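Local coordinates for protein catechol O-methyltransferase (Mycobacterium tuberculosis, PDB 6JCL) that catalyses the transfer of a methyl group from S-adenosyl-L-methionine to catechol-like compounds, using a divalent metal cation, at residues V100-L105 / V116-A121; L65-L70 / D123-L128; S74-A79 / Q106-A111; V136-D141 / A147-A152. One frame throughout, in Å; residues are numbered along the deposited sequence.

Overall arrangement
All four contacts belong to one Rossmann-like methyltransferase fold and each touches S-adenosyl-L-homocysteine. Strands 114-118, 63-67 and 133-138 of contacts 1, 2 and 4 lie in the same sheet, the last two side by side. Contacts 2 and 4 are closest, with centres about 8 Å apart; contacts 3 and 4 are farthest, about 20 Å. Contacts 1 and 3 share helix 95-107, and their segments alternate along the chain. Contacts 1 and 3 both fall between the two segments of contact 2, and contact 4 follows. The cofactor product is thus bound by residues spread from Gly-68 to Tyr-148 in these contacts, with the strontium ion at contact 4.

Contact 1. Residues V100-L105 / V116-A121; sequences VARVNL and VVVGPA. With SAH (S-adenosyl-L-homocysteine), chain I.
Arg-102 reaches from its helix to the edge strand and grips the backbone of Val-116. Its NH2 donates to Val-116 O at 2.9 Å, with an N-H...O angle of 146°. The donor stands above the carbonyl plane, not on a lone pair. The carbonyl oxygen in turn lies at the guanidinium edge, slightly tilted from its plane. NE is linked to the same residue through a water, which accepts from Arg-102 NE and from Val-116 N, each at 3.0 Å. One side chain therefore serves both the N-H and the C=O of Val-116. The chain of Arg-102 is extended from CG to NE, which carries the guanidinium past the valine side chain to the strand. Val-118 CG2 lies 3.6 Å from Arg-102 NH2.

Beneath this polar layer the contact is apolar. Leu-105 CD1 meets Val-116 CG2 at 3.8 Å, and Arg-102 CG approaches the same methyl.

Helix 95-107 and strand 114-118 are the last two elements of a beta-alpha-beta unit that starts with strand 87-92. Their short segments run antiparallel, at 173°, with axes 10.2 Å apart.

Further out, Val-116 also packs on Thr-90 and Ala-98. Backbone bonds from Val-117 and Gly-119 to strand 87-92 hold the edge strand in the sheet. Past the strand the chain turns to the ligand. Gly-119 has a positive phi of 142°, and Pro-120 sits at the N-cap of the next helix. Ala-121 N then donates to N1 of the S-adenosyl-L-homocysteine adenine at 2.9 Å.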
# COMPACT_ATOMS: atom_id res chain seq x y z
N VAL A 100 18.11 -19.68 -10.80
CA VAL A 100 17.81 -19.74 -9.37
C VAL A 100 16.33 -19.47 -9.13
O VAL A 100 15.68 -20.17 -8.34
CB VAL A 100 18.71 -18.77 -8.59
CG1 VAL A 100 18.24 -18.63 -7.13
CG2 VAL A 100 20.15 -19.22 -8.66
N ALA A 101 15.78 -18.44 -9.79
CA ALA A 101 14.38 -18.09 -9.60
C ALA A 101 13.45 -19.22 -10.01
O ALA A 101 12.43 -19.48 -9.35
CB ALA A 101 14.03 -16.81 -10.38
N ARG A 102 13.76 -19.91 -11.12
CA ARG A 102 12.91 -21.00 -11.55
C ARG A 102 12.89 -22.12 -10.51
O ARG A 102 11.83 -22.68 -10.20
CB ARG A 102 13.38 -21.51 -12.91
CG ARG A 102 13.00 -20.56 -14.04
CD ARG A 102 13.53 -21.06 -15.37
NE ARG A 102 13.14 -20.17 -16.47
CZ ARG A 102 13.94 -19.87 -17.49
NH1 ARG A 102 15.16 -20.38 -17.54
NH2 ARG A 102 13.51 -19.06 -18.45
N VAL A 103 14.05 -22.44 -9.94
CA VAL A 103 14.08 -23.43 -8.86
C VAL A 103 13.25 -22.95 -7.67
O VAL A 103 12.49 -23.73 -7.07
CB VAL A 103 15.54 -23.72 -8.45
CG1 VAL A 103 15.57 -24.58 -7.18
CG2 VAL A 103 16.29 -24.42 -9.58
N ASN A 104 13.38 -21.67 -7.31
CA ASN A 104 12.66 -21.15 -6.15
C ASN A 104 11.15 -21.15 -6.37
O ASN A 104 10.39 -21.46 -5.44
CB ASN A 104 13.16 -19.74 -5.82
CG ASN A 104 14.53 -19.76 -5.17
OD1 ASN A 104 14.99 -20.80 -4.69
ND2 ASN A 104 15.20 -18.62 -5.17
N LEU A 105 10.71 -20.81 -7.58
CA LEU A 105 9.28 -20.80 -7.90
C LEU A 105 8.70 -22.20 -7.82
O LEU A 105 7.57 -22.40 -7.35
CB LEU A 105 9.07 -20.21 -9.30
CG LEU A 105 9.43 -18.74 -9.41
CD1 LEU A 105 9.74 -18.40 -10.87
CD2 LEU A 105 8.28 -17.92 -8.88
N VAL A 116 9.46 -17.05 -16.44
CA VAL A 116 10.63 -16.19 -16.39
C VAL A 116 11.13 -16.02 -17.83
O VAL A 116 11.45 -17.00 -18.51
CB VAL A 116 11.73 -16.78 -15.49
CG1 VAL A 116 12.90 -15.81 -15.31
CG2 VAL A 116 11.14 -17.18 -14.13
N VAL A 117 11.16 -14.78 -18.30
CA VAL A 117 11.55 -14.46 -19.67
C VAL A 117 12.93 -13.84 -19.59
O VAL A 117 13.09 -12.78 -18.97
CB VAL A 117 10.55 -13.50 -20.34
CG1 VAL A 117 11.04 -13.06 -21.71
CG2 VAL A 117 9.18 -14.13 -20.41
N VAL A 118 13.92 -14.48 -20.21
CA VAL A 118 15.31 -14.09 -20.01
C VAL A 118 15.74 -13.13 -21.10
O VAL A 118 15.53 -13.39 -22.30
CB VAL A 118 16.22 -15.32 -19.96
CG1 VAL A 118 17.67 -14.91 -19.75
CG2 VAL A 118 15.77 -16.25 -18.83
N GLY A 119 16.37 -12.03 -20.70
CA GLY A 119 16.90 -11.05 -21.61
C GLY A 119 16.71 -9.66 -21.06
O GLY A 119 15.98 -9.45 -20.09
N PRO A 120 17.37 -8.67 -21.66
CA PRO A 120 17.13 -7.28 -21.26
C PRO A 120 15.67 -6.92 -21.49
O PRO A 120 15.11 -7.16 -22.56
CB PRO A 120 18.07 -6.47 -22.17
CG PRO A 120 18.97 -7.49 -22.85
CD PRO A 120 18.18 -8.77 -22.88
N ALA A 121 15.05 -6.32 -20.47
CA ALA A 121 13.61 -6.04 -20.53
C ALA A 121 13.23 -5.14 -21.70
O ALA A 121 12.13 -5.28 -22.23
CB ALA A 121 13.13 -5.43 -19.21
N SAH I . 12.27 -8.04 -7.45
CA SAH I . 13.30 -8.85 -6.77
CB SAH I . 14.63 -8.10 -6.76
CG SAH I . 15.08 -7.62 -8.14
SD SAH I . 16.81 -7.07 -8.05
C SAH I . 12.87 -9.19 -5.35
O SAH I . 12.93 -10.34 -4.90
OXT SAH I . 12.43 -8.30 -4.64
C5' SAH I . 16.91 -6.39 -9.72
C4' SAH I . 17.00 -7.46 -10.81
O4' SAH I . 16.87 -6.80 -12.06
C3' SAH I . 18.33 -8.21 -10.88
O3' SAH I . 18.07 -9.61 -10.86
C2' SAH I . 18.95 -7.81 -12.21
O2' SAH I . 19.76 -8.81 -12.81
C1' SAH I . 17.70 -7.43 -13.01
N9 SAH I . 17.93 -6.55 -14.16
C8 SAH I . 18.82 -5.49 -14.23
N7 SAH I . 18.71 -4.95 -15.46
C5 SAH I . 17.76 -5.62 -16.15
C6 SAH I . 17.28 -5.48 -17.45
N6 SAH I . 17.75 -4.53 -18.27
N1 SAH I . 16.29 -6.34 -17.88
C2 SAH I . 15.81 -7.34 -17.06
N3 SAH I . 16.30 -7.49 -15.78
C4 SAH I . 17.27 -6.63 -15.35
O HOH W 1 10.16 -19.99 -16.59

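Contact 2. Residues L65-L70 / D123-L128; sequences LEIGTL and DTLPTL. With SAH (S-adenosyl-L-homocysteine), chain I.
Leu-65 and Leu-125 meet through their methyl ends, CD2 to CD2 at 3.9 Å. The other branch of Leu-65 is held as well: its CD1 touches Leu-128 CD1 at 3.7 Å. With CG anti to the backbone N (chi1 171°), the Leu-65 side chain extends from the strand so that CD1 and CD2 both reach the 123-128 segment. Leu-125 is forked in the same way, with CD2 on Leu-65 and CD1 toward Ile-67 CD1. That last approach is looser, at 4.2 Å, and the two side chains cross at about a right angle.

Leu-65, Ile-67 and Leu-125 are buried, and Tyr-148 and Trp-151 of helix 145-155 also pack on Leu-125. Leu-128 is partly exposed but still packs closely. The turn beyond Leu-125, with Pro-126 and Thr-127, faces solvent and touches nothing of 65-70. Here the chain ties itself together: Thr-124 O accepts from both Thr-127 N and Thr-127 OG1, the hydroxyl bond being 2.6 Å and on a lone pair of the carbonyl.

The strand belongs to the Rossmann-like core, and its C-terminal end opens into the glycine-containing loop that binds the cofactor. Gly-68 O accepts from the amino N of S-adenosyl-L-homocysteine at 2.8 Å. Leu-70 N makes a weak bond to the ribose O3' at 3.2 Å, and also bonds Glu-92. Thr-69 OG1 bonds Thr-90. Glu-66 points to the other side of the strand, toward the start of helix 73-82.

No hydrogen bond joins the two segments. Their cohesion is therefore purely apolar.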
# COMPACT_ATOMS: atom_id res chain seq x y z
N LEU A 65 2.77 -8.52 -14.47
CA LEU A 65 4.07 -8.31 -15.10
C LEU A 65 5.05 -7.83 -14.04
O LEU A 65 4.76 -6.90 -13.30
CB LEU A 65 3.98 -7.29 -16.24
CG LEU A 65 5.31 -6.82 -16.84
CD1 LEU A 65 6.06 -7.99 -17.52
CD2 LEU A 65 5.04 -5.71 -17.86
N GLU A 66 6.19 -8.50 -13.94
CA GLU A 66 7.26 -8.07 -13.05
C GLU A 66 8.54 -7.85 -13.86
O GLU A 66 8.88 -8.65 -14.74
CB GLU A 66 7.51 -9.07 -11.94
CG GLU A 66 8.77 -8.76 -11.12
CD GLU A 66 8.95 -9.80 -10.03
OE1 GLU A 66 9.29 -10.95 -10.39
OE2 GLU A 66 8.72 -9.48 -8.84
N ILE A 67 9.22 -6.75 -13.58
CA ILE A 67 10.48 -6.44 -14.25
C ILE A 67 11.56 -6.45 -13.17
O ILE A 67 11.59 -5.56 -12.30
CB ILE A 67 10.41 -5.10 -14.99
CG1 ILE A 67 9.10 -5.04 -15.81
CG2 ILE A 67 11.59 -4.95 -15.93
CD1 ILE A 67 8.93 -3.76 -16.64
N GLY A 68 12.44 -7.45 -13.21
CA GLY A 68 13.50 -7.63 -12.23
C GLY A 68 13.21 -8.78 -11.28
O GLY A 68 12.61 -8.57 -10.22
N THR A 69 13.63 -9.99 -11.63
CA THR A 69 13.25 -11.20 -10.90
C THR A 69 14.17 -11.51 -9.73
O THR A 69 13.70 -11.94 -8.67
CB THR A 69 13.24 -12.40 -11.86
OG1 THR A 69 12.50 -12.06 -13.04
CG2 THR A 69 12.59 -13.63 -11.21
N LEU A 70 15.47 -11.31 -9.92
CA LEU A 70 16.51 -11.81 -9.01
C LEU A 70 16.27 -13.30 -8.76
O LEU A 70 16.27 -14.08 -9.71
CB LEU A 70 16.52 -11.00 -7.70
CG LEU A 70 17.73 -11.17 -6.76
CD1 LEU A 70 19.07 -10.92 -7.46
CD2 LEU A 70 17.59 -10.31 -5.49
N ASP A 123 14.29 -5.33 -24.58
CA ASP A 123 14.21 -6.19 -25.75
C ASP A 123 13.08 -7.20 -25.66
O ASP A 123 12.57 -7.63 -26.70
CB ASP A 123 15.53 -6.92 -25.97
CG ASP A 123 16.69 -5.98 -26.18
OD1 ASP A 123 16.46 -4.86 -26.70
OD2 ASP A 123 17.83 -6.34 -25.83
N THR A 124 12.70 -7.63 -24.45
CA THR A 124 11.67 -8.65 -24.34
C THR A 124 10.27 -8.07 -24.18
O THR A 124 9.30 -8.68 -24.64
CB THR A 124 11.96 -9.61 -23.17
OG1 THR A 124 12.07 -8.87 -21.94
CG2 THR A 124 13.26 -10.38 -23.42
N LEU A 125 10.14 -6.89 -23.56
CA LEU A 125 8.84 -6.24 -23.43
C LEU A 125 8.06 -6.14 -24.74
O LEU A 125 6.84 -6.36 -24.71
CB LEU A 125 9.01 -4.84 -22.80
CG LEU A 125 9.14 -4.85 -21.27
CD1 LEU A 125 9.73 -3.54 -20.72
CD2 LEU A 125 7.79 -5.14 -20.59
N PRO A 126 8.67 -5.79 -25.89
CA PRO A 126 7.92 -5.76 -27.16
C PRO A 126 7.47 -7.13 -27.66
O PRO A 126 6.65 -7.19 -28.59
CB PRO A 126 8.91 -5.14 -28.16
CG PRO A 126 9.95 -4.49 -27.35
CD PRO A 126 10.02 -5.20 -26.04
N THR A 127 7.99 -8.23 -27.12
CA THR A 127 7.63 -9.56 -27.57
C THR A 127 6.55 -10.20 -26.71
O THR A 127 6.06 -11.28 -27.06
CB THR A 127 8.86 -10.48 -27.58
OG1 THR A 127 9.23 -10.78 -26.23
CG2 THR A 127 10.01 -9.80 -28.30
N LEU A 128 6.18 -9.56 -25.61
CA LEU A 128 5.22 -10.13 -24.67
C LEU A 128 3.80 -10.10 -25.22
O LEU A 128 3.35 -9.08 -25.73
CB LEU A 128 5.24 -9.35 -23.35
CG LEU A 128 6.47 -9.41 -22.46
CD1 LEU A 128 6.14 -8.76 -21.11
CD2 LEU A 128 6.97 -10.84 -22.29
N SAH I . 12.27 -8.04 -7.45
CA SAH I . 13.30 -8.85 -6.77
CB SAH I . 14.63 -8.10 -6.76
CG SAH I . 15.08 -7.62 -8.14
SD SAH I . 16.81 -7.07 -8.05
C SAH I . 12.87 -9.19 -5.35
O SAH I . 12.93 -10.34 -4.90
OXT SAH I . 12.43 -8.30 -4.64
C5' SAH I . 16.91 -6.39 -9.72
C4' SAH I . 17.00 -7.46 -10.81
O4' SAH I . 16.87 -6.80 -12.06
C3' SAH I . 18.33 -8.21 -10.88
O3' SAH I . 18.07 -9.61 -10.86
C2' SAH I . 18.95 -7.81 -12.21
O2' SAH I . 19.76 -8.81 -12.81
C1' SAH I . 17.70 -7.43 -13.01
N9 SAH I . 17.93 -6.55 -14.16
C8 SAH I . 18.82 -5.49 -14.23
N7 SAH I . 18.71 -4.95 -15.46
C5 SAH I . 17.76 -5.62 -16.15
C6 SAH I . 17.28 -5.48 -17.45
N6 SAH I . 17.75 -4.53 -18.27
N1 SAH I . 16.29 -6.34 -17.88
C2 SAH I . 15.81 -7.34 -17.06
N3 SAH I . 16.30 -7.49 -15.78
C4 SAH I . 17.27 -6.63 -15.35

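Contact 3. Residues S74-A79 / Q106-A111; sequences STIWLA and QRAGVA. With SAH (S-adenosyl-L-homocysteine), chain I.
A Schellman motif ends helix 95-107, and the turn it makes packs against helix 73-82 of the Rossmann-like fold. Gly-109 is the first residue to leave the helix, with a positive phi of 77°. Ala-108 just before it and Val-110 just after it both face the neighbouring helix.

Ala-108 CB fits against the branched side chain of Ile-76. It touches CG1 and CD1, both at 3.7 Å, and CG2 only slightly farther away. One methyl thus rests against three carbons of the isoleucine. About one turn along, the roles are reversed. Ala-79 CB abuts Val-110 CB at 3.7 Å and is also close to both valine methyls. The contact has no hydrogen bond across it. Leu-105, from the last full turns of helix 95-107, packs on Thr-75, Ile-76 and Val-110.

The start of the 74-79 segment serves the ligand. Ser-74 N donates to SAH O, one of the two carboxylate oxygens of S-adenosyl-L-homocysteine (SAH), at 3.2 Å. The side chain turns the same way, with OG set between the backbone N and the carbonyl carbon (chi1 56°). Ser-74 OG is also bonded to Glu-66 OE2, and it accepts from the ligand amino N at 2.8 Å.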
# COMPACT_ATOMS: atom_id res chain seq x y z
N SER A 74 10.08 -11.68 -4.70
CA SER A 74 8.89 -10.87 -4.99
C SER A 74 7.93 -11.62 -5.91
O SER A 74 6.71 -11.52 -5.75
CB SER A 74 9.30 -9.52 -5.61
OG SER A 74 10.09 -9.71 -6.78
N THR A 75 8.47 -12.39 -6.85
CA THR A 75 7.67 -13.15 -7.81
C THR A 75 6.78 -14.18 -7.12
O THR A 75 5.61 -14.35 -7.50
CB THR A 75 8.60 -13.85 -8.79
OG1 THR A 75 9.72 -12.99 -9.08
CG2 THR A 75 7.85 -14.20 -10.08
N ILE A 76 7.33 -14.89 -6.13
CA ILE A 76 6.55 -15.87 -5.39
C ILE A 76 5.34 -15.20 -4.75
O ILE A 76 4.22 -15.72 -4.82
CB ILE A 76 7.44 -16.56 -4.33
CG1 ILE A 76 8.42 -17.55 -5.01
CG2 ILE A 76 6.57 -17.28 -3.30
CD1 ILE A 76 9.58 -18.02 -4.08
N TRP A 77 5.56 -14.05 -4.10
CA TRP A 77 4.47 -13.32 -3.46
C TRP A 77 3.42 -12.87 -4.48
O TRP A 77 2.21 -12.97 -4.23
CB TRP A 77 5.04 -12.11 -2.73
CG TRP A 77 5.72 -12.42 -1.41
CD1 TRP A 77 7.05 -12.27 -1.11
CD2 TRP A 77 5.08 -12.87 -0.20
NE1 TRP A 77 7.28 -12.60 0.22
CE2 TRP A 77 6.09 -12.95 0.80
CE3 TRP A 77 3.76 -13.19 0.15
CZ2 TRP A 77 5.82 -13.35 2.11
CZ3 TRP A 77 3.49 -13.60 1.46
CH2 TRP A 77 4.52 -13.69 2.42
N LEU A 78 3.86 -12.36 -5.63
CA LEU A 78 2.90 -11.96 -6.65
C LEU A 78 2.10 -13.15 -7.14
O LEU A 78 0.88 -13.07 -7.30
CB LEU A 78 3.63 -11.30 -7.82
CG LEU A 78 4.15 -9.91 -7.49
CD1 LEU A 78 5.13 -9.45 -8.58
CD2 LEU A 78 2.97 -8.95 -7.35
N ALA A 79 2.77 -14.30 -7.33
CA ALA A 79 2.08 -15.49 -7.82
C ALA A 79 1.10 -16.02 -6.79
O ALA A 79 0.01 -16.49 -7.14
CB ALA A 79 3.09 -16.57 -8.20
N GLN A 106 9.45 -23.19 -8.30
CA GLN A 106 8.98 -24.56 -8.20
C GLN A 106 8.80 -24.98 -6.74
O GLN A 106 7.75 -25.51 -6.36
CB GLN A 106 9.96 -25.48 -8.93
CG GLN A 106 9.48 -26.93 -9.00
CD GLN A 106 10.61 -27.91 -9.20
OE1 GLN A 106 11.77 -27.59 -8.96
NE2 GLN A 106 10.27 -29.12 -9.63
N ARG A 107 9.81 -24.72 -5.89
CA ARG A 107 9.68 -25.08 -4.48
C ARG A 107 8.56 -24.31 -3.79
O ARG A 107 8.03 -24.76 -2.78
CB ARG A 107 11.01 -24.86 -3.73
CG ARG A 107 10.93 -24.94 -2.18
CD ARG A 107 10.34 -26.30 -1.70
NE ARG A 107 10.27 -26.46 -0.24
CZ ARG A 107 9.25 -26.07 0.52
NH1 ARG A 107 9.27 -26.29 1.84
NH2 ARG A 107 8.21 -25.46 -0.01
N ALA A 108 8.19 -23.16 -4.30
CA ALA A 108 7.08 -22.41 -3.74
C ALA A 108 5.73 -22.87 -4.30
O ALA A 108 4.69 -22.33 -3.90
CB ALA A 108 7.26 -20.91 -3.98
N GLY A 109 5.73 -23.84 -5.21
CA GLY A 109 4.49 -24.38 -5.71
C GLY A 109 3.78 -23.51 -6.72
O GLY A 109 2.57 -23.69 -6.93
N VAL A 110 4.48 -22.56 -7.34
CA VAL A 110 3.86 -21.64 -8.27
C VAL A 110 4.51 -21.69 -9.65
O VAL A 110 4.25 -20.82 -10.49
CB VAL A 110 3.89 -20.19 -7.73
CG1 VAL A 110 3.11 -20.09 -6.41
CG2 VAL A 110 5.35 -19.70 -7.58
N ALA A 111 5.32 -22.72 -9.93
CA ALA A 111 6.04 -22.76 -11.20
C ALA A 111 5.09 -22.76 -12.40
O ALA A 111 5.42 -22.19 -13.44
CB ALA A 111 6.96 -23.98 -11.27
N SAH I . 12.27 -8.04 -7.45
CA SAH I . 13.30 -8.85 -6.77
CB SAH I . 14.63 -8.10 -6.76
CG SAH I . 15.08 -7.62 -8.14
SD SAH I . 16.81 -7.07 -8.05
C SAH I . 12.87 -9.19 -5.35
O SAH I . 12.93 -10.34 -4.90
OXT SAH I . 12.43 -8.30 -4.64
C5' SAH I . 16.91 -6.39 -9.72
C4' SAH I . 17.00 -7.46 -10.81
O4' SAH I . 16.87 -6.80 -12.06
C3' SAH I . 18.33 -8.21 -10.88
O3' SAH I . 18.07 -9.61 -10.86
C2' SAH I . 18.95 -7.81 -12.21
O2' SAH I . 19.76 -8.81 -12.81
C1' SAH I . 17.70 -7.43 -13.01
N9 SAH I . 17.93 -6.55 -14.16
C8 SAH I . 18.82 -5.49 -14.23
N7 SAH I . 18.71 -4.95 -15.46
C5 SAH I . 17.76 -5.62 -16.15
C6 SAH I . 17.28 -5.48 -17.45
N6 SAH I . 17.75 -4.53 -18.27
N1 SAH I . 16.29 -6.34 -17.88
C2 SAH I . 15.81 -7.34 -17.06
N3 SAH I . 16.30 -7.49 -15.78
C4 SAH I . 17.27 -6.63 -15.35

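Contact 4. Residues V136-D141 / A147-A152; sequences VFIDAD and AYIQWA. With SR (strontium ion), chain J; SAH (S-adenosyl-L-homocysteine), chain I.
The Tyr-148 ring meets the strand and the loop after it mainly with its edge. Asp-141 OD1 lies at that edge, in the ring plane, and Ile-138 CG2 is also near the plane. Ala-140 CB comes in obliquely, 4.0 Å from Tyr-148 CE2. The carboxylate of Asp-141 is turned 58° from the ring.

This is a strand-to-helix step of the Rossmann-like sheet: strand 133-138 leads through the ligand loop into helix 145-155. Strand 136-138 and helix 147-152 run antiparallel, at 174°.

Tyr-148 OH donates to Asp-141 OD1 at 2.6 Å, and OD1 accepts on its syn lone pair. Asp-141 OD2 is bonded to Asn-144, so both oxygens are held. The pair lies beside the adenine amino group, N6.

Along the strand, away from the ligand, the packing is apolar. Ile-138 CD1 presses on Ile-149 CG1 at 3.5 Å, while its CG2 touches the CB of Tyr-148. Val-136 CG1 rests on Ala-152 CB at 3.8 Å.

Asp-139 points away from the helix, to the metal site. With CG anti to the backbone N (chi1 -168°), its carboxylate extends to the strontium ion. Asp-165 and Asn-166 also bind the ion, as does a water that donates to the ligand carboxylate OXT. Asp-139 chelates the ion through OD1 at 2.5 Å and OD2 at 2.6 Å, and OD2 also accepts from the ligand amino N at 2.9 Å.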
# COMPACT_ATOMS: atom_id res chain seq x y z
N VAL A 136 1.62 -4.31 -12.49
CA VAL A 136 3.00 -4.29 -12.97
C VAL A 136 3.88 -3.88 -11.80
O VAL A 136 3.63 -2.84 -11.18
CB VAL A 136 3.20 -3.33 -14.15
CG1 VAL A 136 4.63 -3.48 -14.75
CG2 VAL A 136 2.13 -3.55 -15.20
N PHE A 137 4.89 -4.70 -11.50
CA PHE A 137 5.86 -4.38 -10.45
C PHE A 137 7.19 -4.11 -11.12
O PHE A 137 7.74 -4.98 -11.79
CB PHE A 137 5.99 -5.54 -9.46
CG PHE A 137 6.99 -5.30 -8.36
CD1 PHE A 137 7.01 -4.11 -7.65
CD2 PHE A 137 7.92 -6.28 -8.04
CE1 PHE A 137 7.97 -3.89 -6.62
CE2 PHE A 137 8.87 -6.08 -7.02
CZ PHE A 137 8.90 -4.87 -6.31
N ILE A 138 7.72 -2.89 -10.94
CA ILE A 138 8.91 -2.46 -11.66
C ILE A 138 10.07 -2.40 -10.67
O ILE A 138 10.07 -1.56 -9.75
CB ILE A 138 8.69 -1.11 -12.36
CG1 ILE A 138 7.52 -1.23 -13.35
CG2 ILE A 138 9.98 -0.65 -13.08
CD1 ILE A 138 7.25 0.03 -14.19
N ASP A 139 11.05 -3.28 -10.84
CA ASP A 139 12.11 -3.41 -9.85
C ASP A 139 13.39 -3.94 -10.51
O ASP A 139 14.02 -4.89 -10.03
CB ASP A 139 11.67 -4.33 -8.71
CG ASP A 139 12.63 -4.25 -7.51
OD1 ASP A 139 13.30 -3.20 -7.37
OD2 ASP A 139 12.72 -5.24 -6.73
N ALA A 140 13.82 -3.30 -11.60
CA ALA A 140 14.99 -3.79 -12.33
C ALA A 140 16.10 -2.74 -12.34
O ALA A 140 16.45 -2.22 -11.27
CB ALA A 140 14.59 -4.23 -13.75
N ASP A 141 16.67 -2.40 -13.52
CA ASP A 141 17.70 -1.36 -13.61
C ASP A 141 17.03 0.02 -13.53
O ASP A 141 16.12 0.32 -14.31
CB ASP A 141 18.53 -1.49 -14.89
CG ASP A 141 17.68 -1.63 -16.15
OD1 ASP A 141 16.63 -2.30 -16.10
OD2 ASP A 141 18.08 -1.07 -17.18
N ALA A 147 11.25 4.21 -18.98
CA ALA A 147 10.90 3.38 -20.13
C ALA A 147 9.97 2.22 -19.73
O ALA A 147 9.01 1.92 -20.46
CB ALA A 147 12.16 2.81 -20.78
N TYR A 148 10.26 1.57 -18.59
CA TYR A 148 9.42 0.45 -18.17
C TYR A 148 8.02 0.91 -17.81
O TYR A 148 7.04 0.19 -18.05
CB TYR A 148 10.06 -0.29 -16.99
CG TYR A 148 11.40 -0.90 -17.33
CD1 TYR A 148 11.71 -1.27 -18.63
CD2 TYR A 148 12.35 -1.10 -16.34
CE1 TYR A 148 12.94 -1.82 -18.94
CE2 TYR A 148 13.58 -1.63 -16.63
CZ TYR A 148 13.87 -2.00 -17.93
OH TYR A 148 15.11 -2.53 -18.23
N ILE A 149 7.90 2.11 -17.23
CA ILE A 149 6.57 2.65 -16.92
C ILE A 149 5.80 2.93 -18.20
O ILE A 149 4.60 2.62 -18.31
CB ILE A 149 6.69 3.90 -16.03
CG1 ILE A 149 7.19 3.53 -14.64
CG2 ILE A 149 5.33 4.64 -15.94
CD1 ILE A 149 7.80 4.73 -13.90
N GLN A 150 6.47 3.49 -19.22
CA GLN A 150 5.82 3.70 -20.51
C GLN A 150 5.34 2.38 -21.11
O GLN A 150 4.22 2.29 -21.63
CB GLN A 150 6.76 4.44 -21.45
CG GLN A 150 6.92 5.92 -21.06
CD GLN A 150 8.08 6.62 -21.76
OE1 GLN A 150 9.07 5.99 -22.14
NE2 GLN A 150 7.95 7.93 -21.94
N TRP A 151 6.17 1.33 -21.03
CA TRP A 151 5.74 0.01 -21.51
C TRP A 151 4.58 -0.52 -20.67
O TRP A 151 3.65 -1.13 -21.20
CB TRP A 151 6.91 -0.98 -21.48
CG TRP A 151 7.65 -1.03 -22.78
CD1 TRP A 151 8.92 -0.58 -23.03
CD2 TRP A 151 7.16 -1.53 -24.03
NE1 TRP A 151 9.24 -0.78 -24.35
CE2 TRP A 151 8.18 -1.36 -24.98
CE3 TRP A 151 5.95 -2.12 -24.43
CZ2 TRP A 151 8.04 -1.75 -26.31
CZ3 TRP A 151 5.81 -2.50 -25.75
CH2 TRP A 151 6.84 -2.31 -26.68
N ALA A 152 4.64 -0.30 -19.35
CA ALA A 152 3.57 -0.78 -18.47
C ALA A 152 2.23 -0.17 -18.86
O ALA A 152 1.22 -0.87 -18.93
CB ALA A 152 3.90 -0.46 -17.01
SR SR J . 14.05 -3.71 -5.07
N SAH I . 12.27 -8.04 -7.45
CA SAH I . 13.30 -8.85 -6.77
CB SAH I . 14.63 -8.10 -6.76
CG SAH I . 15.08 -7.62 -8.14
SD SAH I . 16.81 -7.07 -8.05
C SAH I . 12.87 -9.19 -5.35
O SAH I . 12.93 -10.34 -4.90
OXT SAH I . 12.43 -8.30 -4.64
C5' SAH I . 16.91 -6.39 -9.72
C4' SAH I . 17.00 -7.46 -10.81
O4' SAH I . 16.87 -6.80 -12.06
C3' SAH I . 18.33 -8.21 -10.88
O3' SAH I . 18.07 -9.61 -10.86
C2' SAH I . 18.95 -7.81 -12.21
O2' SAH I . 19.76 -8.81 -12.81
C1' SAH I . 17.70 -7.43 -13.01
N9 SAH I . 17.93 -6.55 -14.16
C8 SAH I . 18.82 -5.49 -14.23
N7 SAH I . 18.71 -4.95 -15.46
C5 SAH I . 17.76 -5.62 -16.15
C6 SAH I . 17.28 -5.48 -17.45
N6 SAH I . 17.75 -4.53 -18.27
N1 SAH I . 16.29 -6.34 -17.88
C2 SAH I . 15.81 -7.34 -17.06
N3 SAH I . 16.30 -7.49 -15.78
C4 SAH I . 17.27 -6.63 -15.35
O HOH W 2 13.78 -5.91 -3.81